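Local coordinates for methanol--corrinoid protein co-methyltransferase (Methanosarcina barkeri, PDB 2I2X) that catalyses the transfer of the methyl group of methanol to the cob(I)amide cofactor held by its partner corrinoid protein, a step of methanogenesis, at residues I40-Y45 against A80-E86; M284-T290 against C307-E313; G127-E131 against V163-K169; M196-W200 against S214-T218. All blocks are in the same frame, centred on the assembly; numbering follows the deposited sequence.

Interaction 1. Residues I40-Y45 against A80-E86; sequences IPEINY and AIILETE. With K (potassium ion), chain S.
I82 takes part in two of the three backbone hydrogen bonds that align 40-43 and 80-86 as neighbouring parallel strands: I82 N donates to P41 O (2.9 Å), and I82 O accepts from I43 N. The third, E84 N to I43 O, is close to straight (173° at the hydrogen). On the side of the sheet bearing E42 and I82, E42 OE2 lies 3.4 Å from I82 CG2, while I40 crosses I82 at about a right angle with its CG2 branch. On the other side, I43 sends CG1 anti to the backbone N (chi1 -176°), and it is the short branch, CG2, that reaches I81 CD1 at 3.6 Å.

Beyond these bonds the contact turns polar. N44 ND2 donates to E84 OE1 at 2.9 Å; the oxygen lies in the amide plane, yet the nitrogen stands 42° above the carboxylate plane. Y45 has E84 O over one ring face, offset toward the rim, 3.2 Å from CZ, and its OH shares a hydrogen bond with T85 OG1 (2.8 Å). One water accepts from both Y45 N and E86 N. E86 OE2 ligates potassium at 2.3 Å.

The carboxylates are probably eased by second-shell cations: K267 pairs with E84 and also bonds E86, and R123 pairs with E42. T125 and T285 hydrogen-bond E84 OE2 and E42 OE1, and Q105 holds T85. Helix 55-76 completes the beta-alpha-beta unit and sets Y62 and I65 against Y45; helix 325-345 covers P41 with L333, and strands 309-311 and 119-126 flank the pair.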
loop_
_atom_site.group_PDB
_atom_site.type_symbol
_atom_site.label_atom_id
_atom_site.label_comp_id
_atom_site.label_asym_id
_atom_site.label_seq_id
_atom_site.Cartn_x
_atom_site.Cartn_y
_atom_site.Cartn_z
ATOM N N ILE A 40 -3.704 18.503 -2.127
ATOM C CA ILE A 40 -2.901 18.159 -0.948
ATOM C C ILE A 40 -3.154 16.721 -0.518
ATOM O O ILE A 40 -4.318 16.309 -0.402
ATOM C CB ILE A 40 -3.242 19.038 0.250
ATOM C CG1 ILE A 40 -3.043 20.517 -0.066
ATOM C CG2 ILE A 40 -2.379 18.679 1.426
ATOM C CD1 ILE A 40 -4.010 21.390 0.712
ATOM N N PRO A 41 -2.070 15.946 -0.268
ATOM C CA PRO A 41 -2.319 14.594 0.245
ATOM C C PRO A 41 -2.786 14.641 1.692
ATOM O O PRO A 41 -2.331 15.480 2.465
ATOM C CB PRO A 41 -0.947 13.911 0.121
ATOM C CG PRO A 41 0.049 15.043 0.208
ATOM C CD PRO A 41 -0.628 16.235 -0.423
ATOM N N GLU A 42 -3.685 13.728 2.045
ATOM C CA GLU A 42 -4.231 13.621 3.402
ATOM C C GLU A 42 -4.062 12.170 3.848
ATOM O O GLU A 42 -4.744 11.265 3.344
ATOM C CB GLU A 42 -5.713 14.050 3.440
ATOM C CG GLU A 42 -6.423 13.932 4.837
ATOM C CD GLU A 42 -7.661 14.901 5.042
ATOM O OE1 GLU A 42 -8.379 15.283 4.070
ATOM O OE2 GLU A 42 -7.907 15.307 6.199
ATOM N N ILE A 43 -3.159 11.939 4.788
ATOM C CA ILE A 43 -2.868 10.569 5.197
ATOM C C ILE A 43 -3.687 10.159 6.436
ATOM O O ILE A 43 -3.821 10.930 7.398
ATOM C CB ILE A 43 -1.331 10.337 5.398
ATOM C CG1 ILE A 43 -1.017 8.871 5.725
ATOM C CG2 ILE A 43 -0.774 11.309 6.458
ATOM C CD1 ILE A 43 -1.117 7.878 4.541
ATOM N N ASN A 44 -4.224 8.939 6.374
ATOM C CA ASN A 44 -5.025 8.342 7.440
ATOM C C ASN A 44 -4.336 7.095 7.953
ATOM O O ASN A 44 -3.409 6.603 7.303
ATOM C CB ASN A 44 -6.421 8.024 6.942
ATOM C CG ASN A 44 -7.352 9.207 7.088
ATOM O OD1 ASN A 44 -7.915 9.431 8.161
ATOM N ND2 ASN A 44 -7.483 9.998 6.029
ATOM N N TYR A 45 -4.767 6.613 9.119
ATOM C CA TYR A 45 -4.037 5.583 9.879
ATOM C C TYR A 45 -4.866 5.139 11.080
ATOM O O TYR A 45 -5.671 5.906 11.575
ATOM C CB TYR A 45 -2.693 6.124 10.393
ATOM C CG TYR A 45 -2.767 7.583 10.829
ATOM C CD1 TYR A 45 -3.173 7.933 12.103
ATOM C CD2 TYR A 45 -2.430 8.602 9.949
ATOM C CE1 TYR A 45 -3.242 9.278 12.477
ATOM C CE2 TYR A 45 -2.497 9.916 10.310
ATOM C CZ TYR A 45 -2.899 10.257 11.569
ATOM O OH TYR A 45 -2.954 11.586 11.901
ATOM N N ALA A 80 3.651 19.829 0.869
ATOM C CA ALA A 80 2.465 19.940 1.755
ATOM C C ALA A 80 1.849 18.600 2.159
ATOM O O ALA A 80 1.963 17.587 1.460
ATOM C CB ALA A 80 1.395 20.841 1.130
ATOM N N ILE A 81 1.200 18.586 3.309
ATOM C CA ILE A 81 0.597 17.364 3.752
ATOM C C ILE A 81 -0.428 17.626 4.854
ATOM O O ILE A 81 -0.216 18.506 5.688
ATOM C CB ILE A 81 1.698 16.354 4.181
ATOM C CG1 ILE A 81 1.158 14.907 4.193
ATOM C CG2 ILE A 81 2.428 16.795 5.420
ATOM C CD1 ILE A 81 0.668 14.506 5.467
ATOM N N ILE A 82 -1.519 16.864 4.863
ATOM C CA ILE A 82 -2.479 16.932 5.973
ATOM C C ILE A 82 -2.488 15.571 6.660
ATOM O O ILE A 82 -2.530 14.540 5.967
ATOM C CB ILE A 82 -3.900 17.209 5.462
ATOM C CG1 ILE A 82 -3.994 18.629 4.900
ATOM C CG2 ILE A 82 -4.913 16.977 6.565
ATOM C CD1 ILE A 82 -5.219 18.877 3.990
ATOM N N LEU A 83 -2.434 15.553 7.993
ATOM C CA LEU A 83 -2.638 14.307 8.743
ATOM C C LEU A 83 -4.075 14.254 9.279
ATOM O O LEU A 83 -4.576 15.227 9.874
ATOM C CB LEU A 83 -1.620 14.179 9.889
ATOM C CG LEU A 83 -0.123 13.951 9.535
ATOM C CD1 LEU A 83 0.704 15.243 9.165
ATOM C CD2 LEU A 83 0.584 13.158 10.652
ATOM N N GLU A 84 -4.757 13.140 9.047
ATOM C CA GLU A 84 -6.057 12.972 9.627
ATOM C C GLU A 84 -6.063 11.854 10.672
ATOM O O GLU A 84 -5.817 10.680 10.343
ATOM C CB GLU A 84 -7.152 12.733 8.575
ATOM C CG GLU A 84 -8.523 12.444 9.260
ATOM C CD GLU A 84 -9.647 12.055 8.339
ATOM O OE1 GLU A 84 -9.423 11.860 7.121
ATOM O OE2 GLU A 84 -10.781 11.928 8.849
ATOM N N THR A 85 -6.392 12.221 11.909
ATOM C CA THR A 85 -6.577 11.260 12.994
ATOM C C THR A 85 -8.056 10.981 13.230
ATOM O O THR A 85 -8.783 11.840 13.741
ATOM C CB THR A 85 -5.943 11.773 14.318
ATOM O OG1 THR A 85 -4.586 12.177 14.070
ATOM C CG2 THR A 85 -5.943 10.705 15.382
ATOM N N GLU A 86 -8.506 9.788 12.852
ATOM C CA GLU A 86 -9.855 9.348 13.174
ATOM C C GLU A 86 -9.859 8.739 14.535
ATOM O O GLU A 86 -9.384 7.641 14.692
ATOM C CB GLU A 86 -10.348 8.306 12.183
ATOM C CG GLU A 86 -10.486 8.875 10.792
ATOM C CD GLU A 86 -11.045 7.903 9.797
ATOM O OE1 GLU A 86 -10.449 6.823 9.582
ATOM O OE2 GLU A 86 -12.095 8.224 9.196
HETATM K K K S . -13.508 6.677 8.147
HETATM O O HOH W 1 -7.030 8.321 10.475
HETATM O O HOH W 2 -8.278 5.501 10.235
#

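Interaction 2. Residues M284-T290 against C307-E313; sequences MTMEGKT and CDCWSNE. With K (potassium ion), chain S.
M284 and D308 open the pairing of 285-287 with 309-311, two neighbouring parallel strands of the TIM barrel. Five hydrogen bonds cross it. M284 N donates to D308 OD2 (2.9 Å) from 36° above the carboxylate plane, and K277 supplies that carboxylate with a salt bridge. M284 O takes two donors: D308 N at 2.8 Å, nearly in line with the carbonyl, and C309 N at 3.2 Å, arriving from above the carbonyl plane. M286 N then donates to C309 O, and S311 N to M286 O.

Apolar and van der Waals contacts fill in beside the backbones. M286 CG lies 3.5 Å from C307 CB. W310 has CG anti to its backbone N (chi1 -177°), which carries the indole over to 284-290 and brings CH2 within 3.3 Å of G288 N. K289 and T290 cross the same indole at about right angles; D336 holds both W310 NE1 and T290 OG1, whereas K289 NZ pairs with D336 of the second subunit. T285 OG1, bonded to E42, touches C309 CB.

A water bridges the two segments. It accepts from G288 N (2.7 Å) and donates to S311 O, lying over one face of W310, offset toward the rim.

Acid groups and a metal lie toward the C-terminal ends of the strands. H295 holds E287 OE2, and E313 OE1 makes a long contact with the potassium ion, at 3.2 Å. An ST turn lies just before this ligand: S311 OG, itself bonded to D268, accepts from E313 N at 2.8 Å.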
loop_
_atom_site.group_PDB
_atom_site.type_symbol
_atom_site.label_atom_id
_atom_site.label_comp_id
_atom_site.label_asym_id
_atom_site.label_seq_id
_atom_site.Cartn_x
_atom_site.Cartn_y
_atom_site.Cartn_z
ATOM N N MET A 284 -13.082 19.822 -1.082
ATOM C CA MET A 284 -13.429 18.479 -0.603
ATOM C C MET A 284 -12.236 17.528 -0.719
ATOM O O MET A 284 -11.498 17.561 -1.695
ATOM C CB MET A 284 -14.585 17.903 -1.403
ATOM C CG MET A 284 -15.853 18.744 -1.395
ATOM S SD MET A 284 -16.747 18.715 0.190
ATOM C CE MET A 284 -17.352 20.411 0.234
ATOM N N THR A 285 -12.056 16.683 0.293
ATOM C CA THR A 285 -11.176 15.546 0.163
ATOM C C THR A 285 -11.887 14.384 -0.522
ATOM O O THR A 285 -13.094 14.184 -0.333
ATOM C CB THR A 285 -10.683 15.112 1.524
ATOM O OG1 THR A 285 -10.140 16.256 2.178
ATOM C CG2 THR A 285 -9.604 14.076 1.395
ATOM N N MET A 286 -11.135 13.611 -1.308
ATOM C CA MET A 286 -11.675 12.385 -1.922
ATOM C C MET A 286 -10.722 11.221 -1.670
ATOM O O MET A 286 -9.594 11.433 -1.184
ATOM C CB MET A 286 -11.921 12.576 -3.419
ATOM C CG MET A 286 -12.752 13.814 -3.777
ATOM S SD MET A 286 -14.513 13.755 -3.317
ATOM C CE MET A 286 -15.209 12.508 -4.437
ATOM N N GLU A 287 -11.167 10.005 -1.997
ATOM C CA GLU A 287 -10.347 8.800 -1.890
ATOM C C GLU A 287 -10.767 7.827 -2.973
ATOM O O GLU A 287 -11.963 7.692 -3.266
ATOM C CB GLU A 287 -10.532 8.127 -0.533
ATOM C CG GLU A 287 -11.947 7.617 -0.287
ATOM C CD GLU A 287 -12.181 7.244 1.161
ATOM O OE1 GLU A 287 -11.737 8.005 2.038
ATOM O OE2 GLU A 287 -12.773 6.180 1.430
ATOM N N GLY A 288 -9.797 7.132 -3.554
ATOM C CA GLY A 288 -10.094 6.166 -4.586
ATOM C C GLY A 288 -8.973 5.168 -4.747
ATOM O O GLY A 288 -8.647 4.423 -3.829
ATOM N N LYS A 289 -8.347 5.189 -5.909
ATOM C CA LYS A 289 -7.318 4.208 -6.236
ATOM C C LYS A 289 -6.209 4.063 -5.178
ATOM O O LYS A 289 -5.616 2.982 -5.071
ATOM C CB LYS A 289 -6.713 4.511 -7.605
ATOM C CG LYS A 289 -5.728 5.647 -7.629
ATOM C CD LYS A 289 -4.942 5.587 -8.896
ATOM C CE LYS A 289 -4.341 6.924 -9.273
ATOM N NZ LYS A 289 -3.837 6.862 -10.698
ATOM N N THR A 290 -5.917 5.148 -4.448
ATOM C CA THR A 290 -4.871 5.164 -3.445
ATOM C C THR A 290 -5.435 5.055 -2.014
ATOM O O THR A 290 -4.778 5.427 -1.023
ATOM C CB THR A 290 -3.931 6.364 -3.613
ATOM O OG1 THR A 290 -3.528 6.448 -4.979
ATOM C CG2 THR A 290 -2.642 6.194 -2.750
ATOM N N CYS A 307 -11.021 16.713 -6.820
ATOM C CA CYS A 307 -10.671 16.704 -5.412
ATOM C C CYS A 307 -9.813 17.910 -5.047
ATOM O O CYS A 307 -9.170 18.481 -5.895
ATOM C CB CYS A 307 -9.933 15.423 -5.042
ATOM S SG CYS A 307 -8.292 15.283 -5.808
ATOM N N ASP A 308 -9.802 18.277 -3.770
ATOM C CA ASP A 308 -8.874 19.272 -3.268
ATOM C C ASP A 308 -7.830 18.595 -2.402
ATOM O O ASP A 308 -6.641 18.966 -2.437
ATOM C CB ASP A 308 -9.607 20.380 -2.519
ATOM C CG ASP A 308 -10.608 21.116 -3.425
ATOM O OD1 ASP A 308 -10.205 22.120 -4.073
ATOM O OD2 ASP A 308 -11.785 20.668 -3.518
ATOM N N CYS A 309 -8.262 17.595 -1.633
ATOM C CA CYS A 309 -7.328 16.744 -0.881
ATOM C C CYS A 309 -7.558 15.295 -1.265
ATOM O O CYS A 309 -8.639 14.939 -1.735
ATOM C CB CYS A 309 -7.443 16.984 0.627
ATOM S SG CYS A 309 -7.514 18.770 1.010
ATOM N N TRP A 310 -6.534 14.471 -1.096
ATOM C CA TRP A 310 -6.525 13.120 -1.652
ATOM C C TRP A 310 -6.036 12.203 -0.557
ATOM O O TRP A 310 -4.920 12.377 -0.044
ATOM C CB TRP A 310 -5.613 13.090 -2.857
ATOM C CG TRP A 310 -5.493 11.805 -3.638
ATOM C CD1 TRP A 310 -4.321 11.193 -4.005
ATOM C CD2 TRP A 310 -6.550 11.019 -4.202
ATOM N NE1 TRP A 310 -4.582 10.068 -4.746
ATOM C CE2 TRP A 310 -5.940 9.939 -4.898
ATOM C CE3 TRP A 310 -7.950 11.116 -4.194
ATOM C CZ2 TRP A 310 -6.684 8.954 -5.579
ATOM C CZ3 TRP A 310 -8.695 10.140 -4.876
ATOM C CH2 TRP A 310 -8.052 9.068 -5.558
ATOM N N SER A 311 -6.909 11.262 -0.182
ATOM C CA SER A 311 -6.707 10.416 0.970
ATOM C C SER A 311 -6.601 8.886 0.685
ATOM O O SER A 311 -7.100 8.405 -0.329
ATOM C CB SER A 311 -7.848 10.700 1.942
ATOM O OG SER A 311 -8.000 9.660 2.897
ATOM N N ASN A 312 -5.970 8.153 1.612
ATOM C CA ASN A 312 -5.864 6.680 1.564
ATOM C C ASN A 312 -6.877 6.008 2.472
ATOM O O ASN A 312 -6.824 4.782 2.673
ATOM C CB ASN A 312 -4.471 6.224 2.037
ATOM C CG ASN A 312 -4.266 6.502 3.513
ATOM O OD1 ASN A 312 -4.444 7.630 3.945
ATOM N ND2 ASN A 312 -3.937 5.468 4.303
ATOM N N GLU A 313 -7.760 6.831 3.064
ATOM C CA GLU A 313 -8.915 6.397 3.868
ATOM C C GLU A 313 -8.479 5.876 5.223
ATOM O O GLU A 313 -8.811 6.447 6.254
ATOM C CB GLU A 313 -9.779 5.376 3.118
ATOM C CG GLU A 313 -10.902 4.739 3.931
ATOM C CD GLU A 313 -11.893 5.746 4.538
ATOM O OE1 GLU A 313 -12.671 5.317 5.423
ATOM O OE2 GLU A 313 -11.910 6.945 4.142
HETATM K K K S . -13.508 6.677 8.147
HETATM O O HOH W 3 -7.242 7.498 -2.823
#

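Interaction 3. Residues G127-E131 against V163-K169; sequences GDIRE and VESMGGK. With ZN (zinc ion), chain Q; K (potassium ion), chain S.
D128 and M166 are the centre of a contact between two loops that follow adjacent parallel strands of the TIM barrel, 119-126 and 160-163. The D128 carboxylate is the organising flat group. R130 meets it side-on and nearly coplanar, NE to OD1 at 2.9 Å and NH2 to OD2 along the syn lone pair, the latter almost straight at 177°. M166 N comes to the same OD2 from the anti side, 28° out of the carboxylate plane, at 2.9 Å. OD2 therefore accepts two hydrogens while OD1 takes the strong one from NE, an arrangement that fixes the rotation of the carboxylate. With a leucine at D128 both acceptors vanish, and the R130 guanidinium would probably turn more freely and M166 N would probably lose its acceptor.

M166 crosses D128 obliquely. Its chain bends at the last torsion (chi3 -58°), which folds CE back to within 3.4 Å of D128 OD1; SD faces E131 OE1. E131 and K169 cross at about a right angle, and their salt bridge is long (NZ to OE1 3.6 Å). A water bonded to E131 OE2 also reaches K169 NZ, weakly, and R159 of a neighbouring subunit pairs with E131. K169 also touches the corrinoid cofactor, so this corner lies at the edge of the cofactor pocket. R130 NH1 is engaged by D195.

A second water joins D128 N to E164 O, tying the first loop to the backbone of the metal ligand. The E164 carboxylate is shared between metals: OE1 binds zinc at 2.1 Å, OE2 potassium at 2.4 Å.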
loop_
_atom_site.group_PDB
_atom_site.type_symbol
_atom_site.label_atom_id
_atom_site.label_comp_id
_atom_site.label_asym_id
_atom_site.label_seq_id
_atom_site.Cartn_x
_atom_site.Cartn_y
_atom_site.Cartn_z
ATOM N N GLY A 127 -15.142 10.656 17.114
ATOM C CA GLY A 127 -16.118 9.572 16.978
ATOM C C GLY A 127 -17.563 9.938 17.348
ATOM O O GLY A 127 -17.804 10.637 18.336
ATOM N N ASP A 128 -18.535 9.470 16.564
ATOM C CA ASP A 128 -19.931 9.679 16.940
ATOM C C ASP A 128 -20.256 8.723 18.048
ATOM O O ASP A 128 -20.659 7.594 17.812
ATOM C CB ASP A 128 -20.925 9.522 15.781
ATOM C CG ASP A 128 -22.270 10.235 16.069
ATOM O OD1 ASP A 128 -22.576 10.435 17.270
ATOM O OD2 ASP A 128 -23.014 10.577 15.112
ATOM N N ILE A 129 -20.052 9.192 19.270
ATOM C CA ILE A 129 -20.215 8.365 20.453
ATOM C C ILE A 129 -21.670 8.322 20.984
ATOM O O ILE A 129 -21.943 7.631 21.967
ATOM C CB ILE A 129 -19.262 8.840 21.571
ATOM C CG1 ILE A 129 -19.545 10.306 21.957
ATOM C CG2 ILE A 129 -17.852 8.676 21.146
ATOM C CD1 ILE A 129 -18.864 10.771 23.254
ATOM N N ARG A 130 -22.596 9.034 20.336
ATOM C CA ARG A 130 -23.992 9.140 20.807
ATOM C C ARG A 130 -24.808 7.848 20.596
ATOM O O ARG A 130 -25.817 7.837 19.901
ATOM C CB ARG A 130 -24.692 10.333 20.145
ATOM C CG ARG A 130 -24.000 11.682 20.360
ATOM C CD ARG A 130 -24.567 12.765 19.449
ATOM N NE ARG A 130 -24.504 12.392 18.033
ATOM C CZ ARG A 130 -25.340 12.815 17.088
ATOM N NH1 ARG A 130 -26.353 13.653 17.374
ATOM N NH2 ARG A 130 -25.174 12.386 15.842
ATOM N N GLU A 131 -24.343 6.766 21.212
ATOM C CA GLU A 131 -24.946 5.438 21.073
ATOM C C GLU A 131 -24.559 4.525 22.266
ATOM O O GLU A 131 -23.480 4.689 22.837
ATOM C CB GLU A 131 -24.499 4.821 19.754
ATOM C CG GLU A 131 -24.969 3.419 19.540
ATOM C CD GLU A 131 -24.815 2.944 18.121
ATOM O OE1 GLU A 131 -23.667 2.916 17.622
ATOM O OE2 GLU A 131 -25.846 2.559 17.519
ATOM N N VAL A 163 -16.611 14.648 11.700
ATOM C CA VAL A 163 -17.170 13.457 12.335
ATOM C C VAL A 163 -17.814 12.678 11.217
ATOM O O VAL A 163 -18.196 13.260 10.215
ATOM C CB VAL A 163 -18.268 13.789 13.427
ATOM C CG1 VAL A 163 -19.285 14.772 12.917
ATOM C CG2 VAL A 163 -18.994 12.513 13.887
ATOM N N GLU A 164 -17.928 11.374 11.387
ATOM C CA GLU A 164 -18.780 10.568 10.526
ATOM C C GLU A 164 -20.052 10.264 11.314
ATOM O O GLU A 164 -20.087 9.302 12.077
ATOM C CB GLU A 164 -18.095 9.252 10.182
ATOM C CG GLU A 164 -16.624 9.396 10.048
ATOM C CD GLU A 164 -16.049 8.513 8.967
ATOM O OE1 GLU A 164 -16.773 7.688 8.397
ATOM O OE2 GLU A 164 -14.843 8.629 8.680
ATOM N N SER A 165 -21.078 11.086 11.155
ATOM C CA SER A 165 -22.230 11.000 12.063
ATOM C C SER A 165 -23.277 9.936 11.693
ATOM O O SER A 165 -23.364 9.526 10.545
ATOM C CB SER A 165 -22.845 12.371 12.332
ATOM O OG SER A 165 -23.287 13.008 11.158
ATOM N N MET A 166 -24.051 9.498 12.684
ATOM C CA MET A 166 -24.875 8.312 12.579
ATOM C C MET A 166 -26.389 8.574 12.400
ATOM O O MET A 166 -27.202 7.631 12.398
ATOM C CB MET A 166 -24.674 7.448 13.824
ATOM C CG MET A 166 -23.278 6.915 14.095
ATOM S SD MET A 166 -23.227 6.020 15.711
ATOM C CE MET A 166 -23.766 7.270 16.898
ATOM N N GLY A 167 -26.789 9.831 12.246
ATOM C CA GLY A 167 -28.218 10.118 12.022
ATOM C C GLY A 167 -28.852 9.236 10.949
ATOM O O GLY A 167 -28.393 9.202 9.807
ATOM N N GLY A 168 -29.901 8.515 11.314
ATOM C CA GLY A 168 -30.627 7.686 10.351
ATOM C C GLY A 168 -30.011 6.309 10.104
ATOM O O GLY A 168 -30.528 5.520 9.297
ATOM N N LYS A 169 -28.916 6.003 10.791
ATOM C CA LYS A 169 -28.218 4.735 10.615
ATOM C C LYS A 169 -29.114 3.504 10.857
ATOM O O LYS A 169 -29.088 2.540 10.078
ATOM C CB LYS A 169 -26.977 4.733 11.523
ATOM C CG LYS A 169 -26.212 3.440 11.636
ATOM C CD LYS A 169 -24.862 3.676 12.315
ATOM C CE LYS A 169 -24.890 3.452 13.814
ATOM N NZ LYS A 169 -24.455 2.087 14.180
HETATM ZN ZN ZN Q . -15.952 6.808 6.648
HETATM K K K S . -13.508 6.677 8.147
HETATM O O HOH W 4 -18.170 8.098 14.151
HETATM O O HOH W 5 -27.411 1.609 15.472
#

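Interaction 4. Residues M196-W200 against S214-T218; sequences MELIW and SAGDT
The W200 indole meets 214-218 with its edge at D217 and S214. NE1 donates to D217 OD2 at 2.7 Å; the oxygen lies within 4° of the ring plane and uses its anti lone pair, though the carboxylate itself is turned 67° from the ring. At the edge of the six-membered ring, S214 OG lies 3.4 Å from CZ3, close to the plane, its own hydrogen-bond partner being S204. G216 sits obliquely, with its carbonyl carbon C 3.4 Å from CZ2. Within the helix, M196 O also lies in plane at the indole edge.

M196 approaches D217 from the opposite direction to the aspartate chain. Bent at chi2 and chi3, it places SD 3.3 Å from D217 OD2 and CE 3.5 Å from D217 CB, while the I199 side chain crosses at about a right angle, its CD1 4.0 Å from the same OD2. On the helix side the aspartate thus meets sulfur, methyl and indole groups.

This is a helix-on-strand layer of the TIM barrel: helix 181-210 precedes strand 213-216, and the segment axes of 196-200 and 214-216 stand 11.8 Å apart, at 153°. W200 spans that gap and also touches V163 of the neighbouring strand, 160-163. If a leucine replaced W200, D217 OD2 would probably lose its indole donor and a gap would be likely to open against G216 and S214.

Further bonds hold the buried carboxylate. S165 OG bonds D217 OD2, R253 pairs with OD1, and T218 N, next along the chain, donates to D217 OD1 at 2.7 Å.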
loop_
_atom_site.group_PDB
_atom_site.type_symbol
_atom_site.label_atom_id
_atom_site.label_comp_id
_atom_site.label_asym_id
_atom_site.label_seq_id
_atom_site.Cartn_x
_atom_site.Cartn_y
_atom_site.Cartn_z
ATOM N N MET A 196 -27.991 16.176 11.116
ATOM C CA MET A 196 -26.869 16.919 10.594
ATOM C C MET A 196 -26.972 18.378 11.002
ATOM O O MET A 196 -25.980 18.986 11.394
ATOM C CB MET A 196 -26.813 16.818 9.076
ATOM C CG MET A 196 -26.302 15.516 8.542
ATOM S SD MET A 196 -24.533 15.317 8.756
ATOM C CE MET A 196 -23.876 16.585 7.679
ATOM N N GLU A 197 -28.172 18.950 10.917
ATOM C CA GLU A 197 -28.323 20.343 11.323
ATOM C C GLU A 197 -28.079 20.623 12.818
ATOM O O GLU A 197 -27.527 21.656 13.155
ATOM C CB GLU A 197 -29.651 20.911 10.871
ATOM C CG GLU A 197 -29.768 22.389 11.224
ATOM C CD GLU A 197 -31.182 22.893 11.252
ATOM O OE1 GLU A 197 -31.330 24.131 11.244
ATOM O OE2 GLU A 197 -32.129 22.058 11.269
ATOM N N LEU A 198 -28.465 19.697 13.693
ATOM C CA LEU A 198 -28.231 19.837 15.129
ATOM C C LEU A 198 -26.738 19.931 15.368
ATOM O O LEU A 198 -26.212 20.954 15.826
ATOM C CB LEU A 198 -28.757 18.605 15.875
ATOM C CG LEU A 198 -29.234 18.572 17.345
ATOM C CD1 LEU A 198 -28.756 17.287 18.012
ATOM C CD2 LEU A 198 -28.848 19.778 18.198
ATOM N N ILE A 199 -26.040 18.861 15.021
ATOM C CA ILE A 199 -24.625 18.744 15.358
ATOM C C ILE A 199 -23.724 19.788 14.687
ATOM O O ILE A 199 -22.826 20.341 15.334
ATOM C CB ILE A 199 -24.134 17.313 15.120
ATOM C CG1 ILE A 199 -24.257 16.947 13.639
ATOM C CG2 ILE A 199 -24.958 16.350 15.980
ATOM C CD1 ILE A 199 -23.680 15.612 13.310
ATOM N N TRP A 200 -23.984 20.095 13.417
ATOM C CA TRP A 200 -23.105 21.028 12.709
ATOM C C TRP A 200 -23.244 22.493 13.142
ATOM O O TRP A 200 -22.309 23.275 13.015
ATOM C CB TRP A 200 -23.136 20.805 11.185
ATOM C CG TRP A 200 -22.310 19.553 10.867
ATOM C CD1 TRP A 200 -22.785 18.283 10.604
ATOM C CD2 TRP A 200 -20.876 19.450 10.886
ATOM N NE1 TRP A 200 -21.730 17.412 10.447
ATOM C CE2 TRP A 200 -20.551 18.099 10.614
ATOM C CE3 TRP A 200 -19.839 20.373 11.081
ATOM C CZ2 TRP A 200 -19.225 17.649 10.529
ATOM C CZ3 TRP A 200 -18.504 19.923 10.989
ATOM C CH2 TRP A 200 -18.218 18.575 10.717
ATOM N N SER A 214 -14.425 24.317 10.890
ATOM C CA SER A 214 -15.534 23.388 10.839
ATOM C C SER A 214 -15.486 22.776 9.437
ATOM O O SER A 214 -15.874 23.418 8.458
ATOM C CB SER A 214 -16.846 24.139 11.107
ATOM O OG SER A 214 -17.965 23.300 10.956
ATOM N N ALA A 215 -14.975 21.557 9.329
ATOM C CA ALA A 215 -14.613 21.039 8.027
ATOM C C ALA A 215 -15.747 20.341 7.248
ATOM O O ALA A 215 -16.025 20.703 6.110
ATOM C CB ALA A 215 -13.365 20.172 8.124
ATOM N N GLY A 216 -16.392 19.347 7.852
ATOM C CA GLY A 216 -17.539 18.674 7.234
ATOM C C GLY A 216 -17.609 17.202 7.605
ATOM O O GLY A 216 -16.697 16.679 8.247
ATOM N N ASP A 217 -18.679 16.551 7.153
ATOM C CA ASP A 217 -19.150 15.211 7.572
ATOM C C ASP A 217 -19.079 14.276 6.351
ATOM O O ASP A 217 -18.453 14.611 5.350
ATOM C CB ASP A 217 -20.623 15.361 8.002
ATOM C CG ASP A 217 -21.069 14.333 9.026
ATOM O OD1 ASP A 217 -20.997 13.116 8.771
ATOM O OD2 ASP A 217 -21.554 14.758 10.091
ATOM N N THR A 218 -19.744 13.129 6.418
ATOM C CA THR A 218 -19.736 12.122 5.337
ATOM C C THR A 218 -20.856 11.210 5.622
ATOM O O THR A 218 -20.999 10.741 6.767
ATOM C CB THR A 218 -18.659 11.027 5.546
ATOM O OG1 THR A 218 -17.407 11.596 5.806
ATOM C CG2 THR A 218 -18.544 10.138 4.386
#

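In the fold
Interactions 1, 2 and 4 all reach the one parallel sheet of the barrel. Interactions 1 and 2 adjoin through neighbouring strands 40-43 and 309-311, with E42 OE1 2.8 Å from T285 OG1 and N44 N 2.8 Å from N312 OD1. Interactions 3 and 4, centres 11 Å apart, meet where S165 OG lies 2.7 Å from D217 OD2. The two halves converge on the metals: E86 and E164, from interactions 1 and 3, bind potassium, with E313 of interaction 2 as a longer contact, and E86 OE2 is 2.8 Å from E164 OE2. E164 also binds zinc with C220 and C269; D217 of interaction 4 stands about 8 Å from that zinc, measured from its side chain.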